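Local coordinates for chitin deacetylase 1 (Bombyx mori, PDB 5ZNT), which removes N-acetyl groups from the N-acetylglucosamine units of chitin, yielding chitosan and acetate, as a zinc-dependent carbohydrate esterase of family 4, at residues A[5-10]-A[187-192]; A[25-30]-A[180-185]; A[153-158]-A[202-207]; A[170-175]-A[208-213]. All blocks are in the same frame, centred on the assembly; numbering follows the deposited sequence.

In the fold
The four contacts are cross-links within this chain, the deacetylase portion of a longer protein. Interaction 4 lies deepest: its centre is about 10 Å from the chain centre, its Met-213 side chain comes to about 10 Å of the zinc ion, and that of Thr-171 to about 7 Å of the zinc ligand His-101. Interaction 2 joins it through sheet pairing, Tyr-184 O to Glu-210 N being 2.7 Å, and interaction 3 through Phe-158 CZ, 3.6 Å from Ile-172 CD1. Interaction 1 touches all three: Ala-5 N is 2.9 Å from Thr-203 O, His-192 NE2 2.8 Å from Tyr-184 OH, and His-192 CE1 3.4 Å from Ile-172 CG2. Interactions 1 to 3 lie away from the annotated sites.

Interaction 1. Residues A[5-10]-A[187-192]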
# COMPACT_ATOMS: atom_id res chain seq x y z
N ALA A 5 -1.38 1.50 -25.18
CA ALA A 5 -0.85 2.78 -24.74
C ALA A 5 0.52 3.01 -25.38
O ALA A 5 1.31 2.07 -25.53
CB ALA A 5 -0.73 2.81 -23.21
N PRO A 6 0.82 4.24 -25.79
CA PRO A 6 2.10 4.51 -26.43
C PRO A 6 3.20 4.64 -25.40
O PRO A 6 2.93 4.77 -24.19
CB PRO A 6 1.85 5.85 -27.14
CG PRO A 6 0.82 6.51 -26.32
CD PRO A 6 -0.06 5.42 -25.78
N PRO A 7 4.46 4.62 -25.83
CA PRO A 7 5.56 4.88 -24.89
C PRO A 7 5.41 6.28 -24.32
O PRO A 7 4.82 7.17 -24.93
CB PRO A 7 6.82 4.77 -25.76
CG PRO A 7 6.38 4.05 -26.99
CD PRO A 7 4.95 4.41 -27.20
N CYS A 8 5.95 6.46 -23.12
CA CYS A 8 5.94 7.75 -22.44
C CYS A 8 6.30 8.88 -23.41
O CYS A 8 7.30 8.81 -24.12
CB CYS A 8 6.94 7.74 -21.29
SG CYS A 8 7.12 9.37 -20.50
N ASP A 9 5.45 9.90 -23.45
CA ASP A 9 5.69 11.13 -24.20
C ASP A 9 5.66 12.28 -23.19
O ASP A 9 4.59 12.76 -22.81
CB ASP A 9 4.64 11.33 -25.29
CG ASP A 9 4.88 12.59 -26.12
OD1 ASP A 9 5.91 13.27 -25.90
OD2 ASP A 9 4.01 12.90 -26.97
N SER A 10 6.85 12.72 -22.76
CA SER A 10 6.95 13.76 -21.74
C SER A 10 6.28 15.06 -22.15
O SER A 10 6.13 15.95 -21.31
CB SER A 10 8.41 14.03 -21.39
OG SER A 10 9.19 12.83 -21.40
N TYR A 187 -1.33 5.93 -18.17
CA TYR A 187 -1.74 6.48 -19.46
C TYR A 187 -0.82 6.00 -20.58
O TYR A 187 -1.24 5.89 -21.74
CB TYR A 187 -1.71 8.00 -19.44
CG TYR A 187 -2.75 8.70 -18.61
CD1 TYR A 187 -4.09 8.75 -19.01
CD2 TYR A 187 -2.39 9.39 -17.44
CE1 TYR A 187 -5.04 9.43 -18.27
CE2 TYR A 187 -3.34 10.07 -16.69
CZ TYR A 187 -4.66 10.09 -17.11
OH TYR A 187 -5.58 10.77 -16.35
N PHE A 188 0.44 5.73 -20.26
CA PHE A 188 1.47 5.33 -21.19
C PHE A 188 1.97 3.95 -20.80
O PHE A 188 1.75 3.49 -19.68
CB PHE A 188 2.61 6.35 -21.21
CG PHE A 188 2.19 7.69 -21.73
CD1 PHE A 188 1.69 8.66 -20.88
CD2 PHE A 188 2.23 7.97 -23.09
CE1 PHE A 188 1.26 9.89 -21.36
CE2 PHE A 188 1.81 9.21 -23.58
CZ PHE A 188 1.33 10.17 -22.71
N ARG A 189 2.62 3.30 -21.77
CA ARG A 189 3.16 1.96 -21.57
C ARG A 189 3.99 1.87 -20.30
O ARG A 189 4.74 2.79 -19.97
CB ARG A 189 4.03 1.58 -22.78
CG ARG A 189 4.38 0.12 -22.85
CD ARG A 189 5.00 -0.18 -24.22
NE ARG A 189 6.34 0.38 -24.35
CZ ARG A 189 6.96 0.61 -25.51
NH1 ARG A 189 6.36 0.34 -26.66
NH2 ARG A 189 8.18 1.11 -25.51
N MET A 190 3.83 0.76 -19.59
CA MET A 190 4.64 0.50 -18.40
C MET A 190 6.12 0.61 -18.76
O MET A 190 6.54 0.11 -19.81
CB MET A 190 4.37 -0.91 -17.86
CG MET A 190 2.98 -1.11 -17.30
SD MET A 190 2.67 -2.86 -17.05
CE MET A 190 4.08 -3.34 -16.09
N PRO A 191 6.94 1.21 -17.89
CA PRO A 191 8.36 1.37 -18.21
C PRO A 191 9.20 0.16 -17.81
O PRO A 191 10.40 0.31 -17.59
CB PRO A 191 8.76 2.59 -17.38
CG PRO A 191 7.89 2.43 -16.12
CD PRO A 191 6.57 1.88 -16.63
N HIS A 192 8.59 -1.02 -17.70
CA HIS A 192 9.32 -2.22 -17.31
C HIS A 192 8.50 -3.42 -17.74
O HIS A 192 7.33 -3.30 -18.09
CB HIS A 192 9.58 -2.27 -15.80
CG HIS A 192 8.33 -2.29 -14.98
ND1 HIS A 192 7.68 -3.46 -14.65
CD2 HIS A 192 7.61 -1.28 -14.43
CE1 HIS A 192 6.61 -3.17 -13.93
NE2 HIS A 192 6.54 -1.86 -13.78
O HOH W 1 6.40 4.36 -21.27
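The N-terminal arm, pinned by the Cys-8 to Cys-20 disulfide, lies here against the loop between strands 184-185 and 209-214, where Phe-188 and Arg-189 receive it. One direct backbone bond fixes the alignment: Arg-189 N gives its hydrogen to Pro-6 O at 2.8 Å, almost straight at 173°, with the donor standing above the carbonyl plane. A water extends the link, accepting from Cys-8 N and donating to Arg-189 O. Ala-5 CB sits 3.5 Å from Tyr-187 O. The arm then bends round the Phe-188 ring: Pro-6 O lies at its edge near the ring plane, Asp-9 N is over one face, 3.7 Å from CE2, and Pro-7 O comes obliquely to within 3.3 Å of CD2. Pro-6 CG adds an apolar contact with the same CD2 at 3.8 Å. Beyond the ring, the Arg-189 chain turns at its third torsion (chi3 71°) and brings the guanidinium face against Pro-7, whose CG is 3.7 Å from NH1. Replacing Phe-188 with an alanine would probably leave Pro-6 CG and the Asp-9 backbone without the ring they rest on, opening a gap beneath the arm. Because Pro-6 and Pro-7 are imino residues without a backbone N-H, the direct polar link to 187-192 comes from a carbonyl acceptor, with a water and apolar packing beside it.

Interaction 2. Residues A[25-30]-A[180-185]. Unlike the reference sequence in segment 180-185: Pro-180 (reference Arg), Trp-182 (reference Cys).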
# COMPACT_ATOMS: atom_id res chain seq x y z
N THR A 25 12.87 5.87 -14.18
CA THR A 25 13.86 6.23 -13.16
C THR A 25 14.01 7.73 -12.93
O THR A 25 14.69 8.12 -11.98
CB THR A 25 15.24 5.66 -13.51
OG1 THR A 25 15.70 6.21 -14.75
CG2 THR A 25 15.19 4.15 -13.61
N VAL A 26 13.40 8.57 -13.75
CA VAL A 26 13.57 10.02 -13.64
C VAL A 26 12.76 10.55 -12.47
O VAL A 26 11.62 10.12 -12.23
CB VAL A 26 13.17 10.70 -14.96
CG1 VAL A 26 13.24 12.23 -14.84
CG2 VAL A 26 14.04 10.17 -16.11
N ILE A 27 13.34 11.50 -11.75
CA ILE A 27 12.70 12.13 -10.59
C ILE A 27 11.65 13.13 -11.07
O ILE A 27 11.90 13.90 -12.01
CB ILE A 27 13.76 12.79 -9.70
CG1 ILE A 27 14.76 11.75 -9.22
CG2 ILE A 27 13.12 13.54 -8.55
CD1 ILE A 27 15.97 12.36 -8.47
N PRO A 28 10.45 13.13 -10.47
CA PRO A 28 9.46 14.15 -10.81
C PRO A 28 10.02 15.56 -10.69
O PRO A 28 10.83 15.85 -9.81
CB PRO A 28 8.33 13.90 -9.80
CG PRO A 28 8.44 12.42 -9.49
CD PRO A 28 9.92 12.10 -9.56
N GLY A 29 9.59 16.44 -11.60
CA GLY A 29 10.07 17.81 -11.60
C GLY A 29 11.55 17.98 -11.87
O GLY A 29 12.06 19.10 -11.76
N ASP A 30 12.24 16.90 -12.23
CA ASP A 30 13.68 16.89 -12.48
C ASP A 30 14.46 17.55 -11.34
O ASP A 30 15.48 18.21 -11.55
CB ASP A 30 14.01 17.55 -13.82
CG ASP A 30 15.43 17.22 -14.29
OD1 ASP A 30 15.83 16.03 -14.23
OD2 ASP A 30 16.16 18.15 -14.70
N PRO A 180 16.14 1.89 -8.85
CA PRO A 180 14.73 1.46 -8.78
C PRO A 180 13.83 2.50 -9.44
O PRO A 180 14.27 3.57 -9.86
CB PRO A 180 14.46 1.35 -7.28
CG PRO A 180 15.43 2.34 -6.66
CD PRO A 180 16.68 2.24 -7.52
N LEU A 181 12.54 2.17 -9.53
CA LEU A 181 11.60 2.95 -10.32
C LEU A 181 10.73 3.85 -9.44
O LEU A 181 10.35 3.46 -8.33
CB LEU A 181 10.71 2.03 -11.17
CG LEU A 181 11.24 1.57 -12.54
CD1 LEU A 181 12.57 0.85 -12.40
CD2 LEU A 181 10.23 0.68 -13.26
N TRP A 182 10.45 5.06 -9.94
CA TRP A 182 9.45 5.95 -9.37
C TRP A 182 8.05 5.48 -9.78
O TRP A 182 7.90 4.80 -10.80
CB TRP A 182 9.68 7.39 -9.86
CG TRP A 182 10.74 8.09 -9.07
CD1 TRP A 182 12.11 7.96 -9.21
CD2 TRP A 182 10.54 9.01 -7.99
NE1 TRP A 182 12.76 8.76 -8.29
CE2 TRP A 182 11.81 9.42 -7.54
CE3 TRP A 182 9.39 9.56 -7.39
CZ2 TRP A 182 11.98 10.31 -6.48
CZ3 TRP A 182 9.56 10.45 -6.33
CH2 TRP A 182 10.85 10.82 -5.90
N PRO A 183 7.02 5.82 -9.00
CA PRO A 183 5.64 5.56 -9.45
C PRO A 183 5.42 6.15 -10.84
O PRO A 183 6.13 7.06 -11.26
CB PRO A 183 4.77 6.26 -8.41
CG PRO A 183 5.61 6.29 -7.16
CD PRO A 183 7.06 6.42 -7.65
N TYR A 184 4.42 5.61 -11.54
CA TYR A 184 4.09 6.10 -12.87
C TYR A 184 2.59 5.98 -13.06
O TYR A 184 1.92 5.21 -12.36
CB TYR A 184 4.88 5.32 -13.95
CG TYR A 184 4.72 3.82 -13.89
CD1 TYR A 184 3.64 3.20 -14.52
CD2 TYR A 184 5.64 3.03 -13.21
CE1 TYR A 184 3.48 1.83 -14.46
CE2 TYR A 184 5.48 1.66 -13.13
CZ TYR A 184 4.40 1.07 -13.76
OH TYR A 184 4.24 -0.29 -13.70
N THR A 185 2.04 6.79 -13.96
CA THR A 185 0.64 6.62 -14.32
C THR A 185 0.52 5.65 -15.49
O THR A 185 1.48 5.38 -16.22
CB THR A 185 -0.03 7.95 -14.67
OG1 THR A 185 0.53 8.49 -15.87
CG2 THR A 185 0.15 8.96 -13.55
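This is an apolar contact of the CH-pi kind, in which the loop 25-30, ahead of strand 38-45, passes over the indole of Trp-182 just before strand 184-185. Pro-28 makes the closer approach. Its CD stands 3.5 Å from the centroid of the six-membered ring and 16° off the normal, hence over the face, and is 3.4 Å from CE3. Ile-27 serves the other half of the same indole: CA lies 4.2 Å from the centroid of the five-membered ring, 17° off its normal. Its side chain adds CG1, 3.7 Å from NE1, and CG2 near CZ2. Val-26 O is over that face too, 3.7 Å from CD1. With CG turned opposite its own carbonyl carbon (chi1 -82°), the indole projects toward the loop and meets the four successive residues from Thr-25 to Pro-28. Tyr-184 and Thr-185, which follow, form the short strand antiparallel to strand 209-214, so the contact ties the N-terminal loop to the edge of that mixed sheet. The indole N-H is engaged by Asn-261 O, and the Trp-309 ring of helix 303-311 meets that of Trp-182. A glycine in place of Pro-28 lacks CD and CG and would probably leave the six-membered ring without that cover on this face. At the start of the loop segment, Thr-25 reaches segment 180-185 through its methyl, CG2 being 3.9 Å from Pro-180 O, while its hydroxyl bonds Asp-23.

Interaction 3. Residues A[153-158]-A[202-207]; sequences GGNNQF and PTRSHA
Asn-155 lays its amide over the guanidinium of Arg-204, the two planes 26° apart and stacked, with CB 3.4 Å from NH2. Its OD1 is gripped by three donors, each at 2.9 Å: His-206 NE2, Thr-203 N and Arg-204 N. The histidine bond lies in the carbonyl plane, on a lone pair, and keeps close to the imidazole plane as well. Thr-203 N instead comes from above the carbonyl plane, whereas Arg-204 N is tilted from it by only 17° and its bond is nearly straight at 173°. At the other end of the amide, Asn-155 ND2 donates to Thr-203 OG1 at 3.0 Å, with the hydroxyl in the amide plane. Bonds at both ends thus fix the rotation of the group and distinguish oxygen from nitrogen. In the fold, Asn-155 lies near the start of helix 154-163, and the contact joins this beginning of the helix to the loop leading into strand 209-214. Gly-153 O receives the backbone hydrogen of Gln-157 there, while Gln-157 OE1 accepts from Gly-153 N. Further on, Phe-158 packs against two residues of the loop, Pro-202 and His-206. Its CB stands above the centre of the His-206 imidazole, 3.5 Å from the centroid, and Pro-202 CG lies over one face of the phenyl ring, 4.0 Å from its centroid. The imidazole is therefore held by a bond at its edge and by a carbon on a face. Toward the surface, a water donates to Asn-156 OD1 and accepts a weak bond from Arg-204 NH2.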
# COMPACT_ATOMS: atom_id res chain seq x y z
N GLY A 153 -4.66 -7.82 -12.80
CA GLY A 153 -5.82 -8.19 -13.60
C GLY A 153 -5.83 -7.65 -15.03
O GLY A 153 -6.88 -7.22 -15.52
N GLY A 154 -4.68 -7.68 -15.70
CA GLY A 154 -4.59 -7.16 -17.05
C GLY A 154 -5.25 -5.81 -17.19
O GLY A 154 -5.18 -4.97 -16.29
N ASN A 155 -5.94 -5.60 -18.31
CA ASN A 155 -6.65 -4.35 -18.49
C ASN A 155 -7.92 -4.29 -17.65
O ASN A 155 -8.36 -3.20 -17.28
CB ASN A 155 -7.01 -4.13 -19.97
CG ASN A 155 -5.78 -3.87 -20.83
OD1 ASN A 155 -5.13 -2.81 -20.72
ND2 ASN A 155 -5.44 -4.84 -21.69
N ASN A 156 -8.52 -5.45 -17.37
CA ASN A 156 -9.79 -5.47 -16.65
C ASN A 156 -9.67 -4.79 -15.29
O ASN A 156 -10.52 -3.99 -14.92
CB ASN A 156 -10.27 -6.91 -16.49
CG ASN A 156 -10.83 -7.48 -17.78
OD1 ASN A 156 -11.02 -6.76 -18.77
ND2 ASN A 156 -11.10 -8.77 -17.78
N GLN A 157 -8.62 -5.12 -14.53
CA GLN A 157 -8.43 -4.50 -13.22
C GLN A 157 -8.41 -2.99 -13.35
O GLN A 157 -9.08 -2.27 -12.60
CB GLN A 157 -7.15 -4.99 -12.56
CG GLN A 157 -6.82 -4.21 -11.25
CD GLN A 157 -5.52 -4.64 -10.59
OE1 GLN A 157 -4.85 -5.55 -11.07
NE2 GLN A 157 -5.16 -3.97 -9.48
N PHE A 158 -7.66 -2.48 -14.34
CA PHE A 158 -7.47 -1.04 -14.45
C PHE A 158 -8.67 -0.36 -15.10
O PHE A 158 -8.98 0.78 -14.74
CB PHE A 158 -6.16 -0.76 -15.20
CG PHE A 158 -4.96 -1.11 -14.39
CD1 PHE A 158 -4.56 -2.43 -14.25
CD2 PHE A 158 -4.28 -0.12 -13.67
CE1 PHE A 158 -3.48 -2.76 -13.45
CE2 PHE A 158 -3.21 -0.45 -12.86
CZ PHE A 158 -2.80 -1.77 -12.77
N PRO A 202 -1.66 -4.70 -17.62
CA PRO A 202 -2.41 -3.84 -18.54
C PRO A 202 -1.56 -3.46 -19.75
O PRO A 202 -0.33 -3.38 -19.68
CB PRO A 202 -2.73 -2.61 -17.69
CG PRO A 202 -1.68 -2.59 -16.63
CD PRO A 202 -1.45 -4.05 -16.32
N THR A 203 -2.24 -3.23 -20.87
CA THR A 203 -1.59 -2.79 -22.09
C THR A 203 -2.16 -1.50 -22.64
O THR A 203 -1.45 -0.80 -23.37
CB THR A 203 -1.70 -3.86 -23.19
OG1 THR A 203 -3.09 -4.15 -23.41
CG2 THR A 203 -0.97 -5.10 -22.79
N ARG A 204 -3.42 -1.18 -22.34
CA ARG A 204 -4.03 0.04 -22.84
C ARG A 204 -3.80 1.19 -21.87
O ARG A 204 -3.21 1.03 -20.79
CB ARG A 204 -5.52 -0.18 -23.10
CG ARG A 204 -5.81 -1.32 -24.08
CD ARG A 204 -7.26 -1.31 -24.56
NE ARG A 204 -8.19 -1.56 -23.46
CZ ARG A 204 -8.56 -2.77 -23.05
NH1 ARG A 204 -8.09 -3.86 -23.67
NH2 ARG A 204 -9.41 -2.90 -22.03
N SER A 205 -4.26 2.38 -22.26
CA SER A 205 -4.15 3.57 -21.43
C SER A 205 -5.23 3.55 -20.36
O SER A 205 -6.41 3.31 -20.65
CB SER A 205 -4.29 4.84 -22.27
OG SER A 205 -3.22 4.94 -23.18
N HIS A 206 -4.83 3.81 -19.12
CA HIS A 206 -5.74 3.86 -17.99
C HIS A 206 -5.35 5.03 -17.11
O HIS A 206 -4.16 5.22 -16.83
CB HIS A 206 -5.69 2.56 -17.17
CG HIS A 206 -6.02 1.32 -17.96
ND1 HIS A 206 -7.31 0.94 -18.26
CD2 HIS A 206 -5.21 0.35 -18.46
CE1 HIS A 206 -7.29 -0.20 -18.93
NE2 HIS A 206 -6.03 -0.58 -19.05
N ALA A 207 -6.34 5.82 -16.69
CA ALA A 207 -6.12 7.00 -15.85
C ALA A 207 -5.99 6.59 -14.38
O ALA A 207 -6.81 6.96 -13.53
CB ALA A 207 -7.24 8.00 -16.05
O HOH W 2 -10.78 -4.14 -19.83

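Interaction 4. Residues A[170-175]-A[208-213]; sequences STITAP and VWEMVM
The carboxylate of Glu-210 is the flat group that carries one end of this contact: Ile-172 N meets its OE2 from above the carboxylate plane, 49° out of it, at 3.1 Å. Thr-171 N adds a weak bond to the same oxygen, and Ile-172 CD1 packs 3.4 Å from OE1. A bend at the second torsion (chi2 61°) turns the acid back toward these amides. Asp-169 OD2, from outside the two segments, lies close to OE1. Ser-170 holds the neighbouring residue, its OG donating to Met-211 O at 2.8 Å in the carbonyl plane; that carbonyl belongs to the centre of an inverse gamma turn. Past the turn, the Met-213 side chain folds over the start of segment 170-175, with SD 3.3 Å from Ser-170 O. Its backbone takes up sheet pairing: Met-213 N donates to Ile-172 O, and Met-213 O accepts from Ala-174 N at 2.9 Å. Ala-174 CB and Val-212 CG2, 3.6 Å apart, close the far end. Together the two backbone bonds flank a parallel bridge between Thr-173 and Met-213, uniting strand 173-174 with strand 209-214, which the turn at Met-211 interrupts, in the mixed sheet of this deacetylase domain.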
# COMPACT_ATOMS: atom_id res chain seq x y z
N SER A 170 -1.34 -0.65 -6.36
CA SER A 170 -0.01 -1.09 -5.92
C SER A 170 -0.02 -2.62 -5.95
O SER A 170 0.02 -3.30 -4.92
CB SER A 170 0.38 -0.56 -4.54
OG SER A 170 1.76 -0.86 -4.28
N THR A 171 -0.10 -3.16 -7.15
CA THR A 171 -0.05 -4.60 -7.39
C THR A 171 1.07 -5.00 -8.34
O THR A 171 1.55 -6.13 -8.27
CB THR A 171 -1.39 -5.07 -7.98
OG1 THR A 171 -2.47 -4.58 -7.17
CG2 THR A 171 -1.45 -6.58 -8.09
N ILE A 172 1.51 -4.10 -9.21
CA ILE A 172 2.48 -4.43 -10.25
C ILE A 172 3.88 -4.42 -9.65
O ILE A 172 4.28 -3.45 -9.00
CB ILE A 172 2.36 -3.45 -11.42
CG1 ILE A 172 1.01 -3.66 -12.10
CG2 ILE A 172 3.55 -3.64 -12.40
CD1 ILE A 172 0.71 -2.62 -13.16
N THR A 173 4.62 -5.51 -9.83
CA THR A 173 5.98 -5.61 -9.34
C THR A 173 6.97 -5.22 -10.44
O THR A 173 6.77 -5.55 -11.61
CB THR A 173 6.26 -7.04 -8.85
OG1 THR A 173 5.40 -7.35 -7.73
CG2 THR A 173 7.67 -7.16 -8.44
N ALA A 174 8.02 -4.48 -10.06
CA ALA A 174 9.10 -4.19 -11.01
C ALA A 174 10.31 -5.01 -10.64
O ALA A 174 10.71 -5.01 -9.47
CB ALA A 174 9.45 -2.70 -11.02
N PRO A 175 10.93 -5.73 -11.58
CA PRO A 175 12.09 -6.54 -11.21
C PRO A 175 13.20 -5.67 -10.64
O PRO A 175 13.33 -4.49 -10.97
CB PRO A 175 12.52 -7.19 -12.55
CG PRO A 175 11.97 -6.32 -13.59
CD PRO A 175 10.66 -5.75 -13.02
N VAL A 208 -4.93 5.84 -14.10
CA VAL A 208 -4.69 5.24 -12.78
C VAL A 208 -3.21 5.37 -12.48
O VAL A 208 -2.37 5.12 -13.35
CB VAL A 208 -5.10 3.75 -12.74
CG1 VAL A 208 -4.88 3.18 -11.33
CG2 VAL A 208 -6.57 3.55 -13.19
N TRP A 209 -2.89 5.70 -11.24
CA TRP A 209 -1.50 5.69 -10.80
C TRP A 209 -1.08 4.27 -10.44
O TRP A 209 -1.88 3.48 -9.94
CB TRP A 209 -1.30 6.60 -9.59
CG TRP A 209 -1.36 8.05 -9.88
CD1 TRP A 209 -2.47 8.85 -9.92
CD2 TRP A 209 -0.24 8.90 -10.16
NE1 TRP A 209 -2.11 10.15 -10.21
CE2 TRP A 209 -0.75 10.20 -10.37
CE3 TRP A 209 1.14 8.68 -10.26
CZ2 TRP A 209 0.08 11.29 -10.67
CZ3 TRP A 209 1.96 9.77 -10.55
CH2 TRP A 209 1.42 11.06 -10.75
N GLU A 210 0.19 3.95 -10.70
CA GLU A 210 0.78 2.70 -10.24
C GLU A 210 1.84 3.00 -9.20
O GLU A 210 2.92 3.50 -9.53
CB GLU A 210 1.38 1.88 -11.39
CG GLU A 210 2.07 0.59 -10.89
CD GLU A 210 1.07 -0.33 -10.20
OE1 GLU A 210 -0.08 -0.41 -10.67
OE2 GLU A 210 1.42 -1.00 -9.20
N MET A 211 1.56 2.65 -7.94
CA MET A 211 2.57 2.71 -6.89
C MET A 211 3.40 1.44 -7.01
O MET A 211 3.23 0.47 -6.28
CB MET A 211 1.93 2.84 -5.52
CG MET A 211 1.36 4.23 -5.26
SD MET A 211 2.63 5.54 -5.26
CE MET A 211 3.75 4.96 -3.97
N VAL A 212 4.35 1.48 -7.96
CA VAL A 212 5.01 0.26 -8.39
C VAL A 212 5.77 -0.35 -7.23
O VAL A 212 6.32 0.35 -6.36
CB VAL A 212 5.93 0.56 -9.59
CG1 VAL A 212 7.03 1.58 -9.22
CG2 VAL A 212 6.53 -0.71 -10.17
N MET A 213 5.79 -1.68 -7.19
CA MET A 213 6.43 -2.42 -6.10
C MET A 213 7.79 -2.87 -6.60
O MET A 213 7.93 -3.92 -7.23
CB MET A 213 5.55 -3.60 -5.67
CG MET A 213 4.17 -3.17 -5.13
SD MET A 213 3.07 -4.59 -4.75
CE MET A 213 3.84 -5.28 -3.30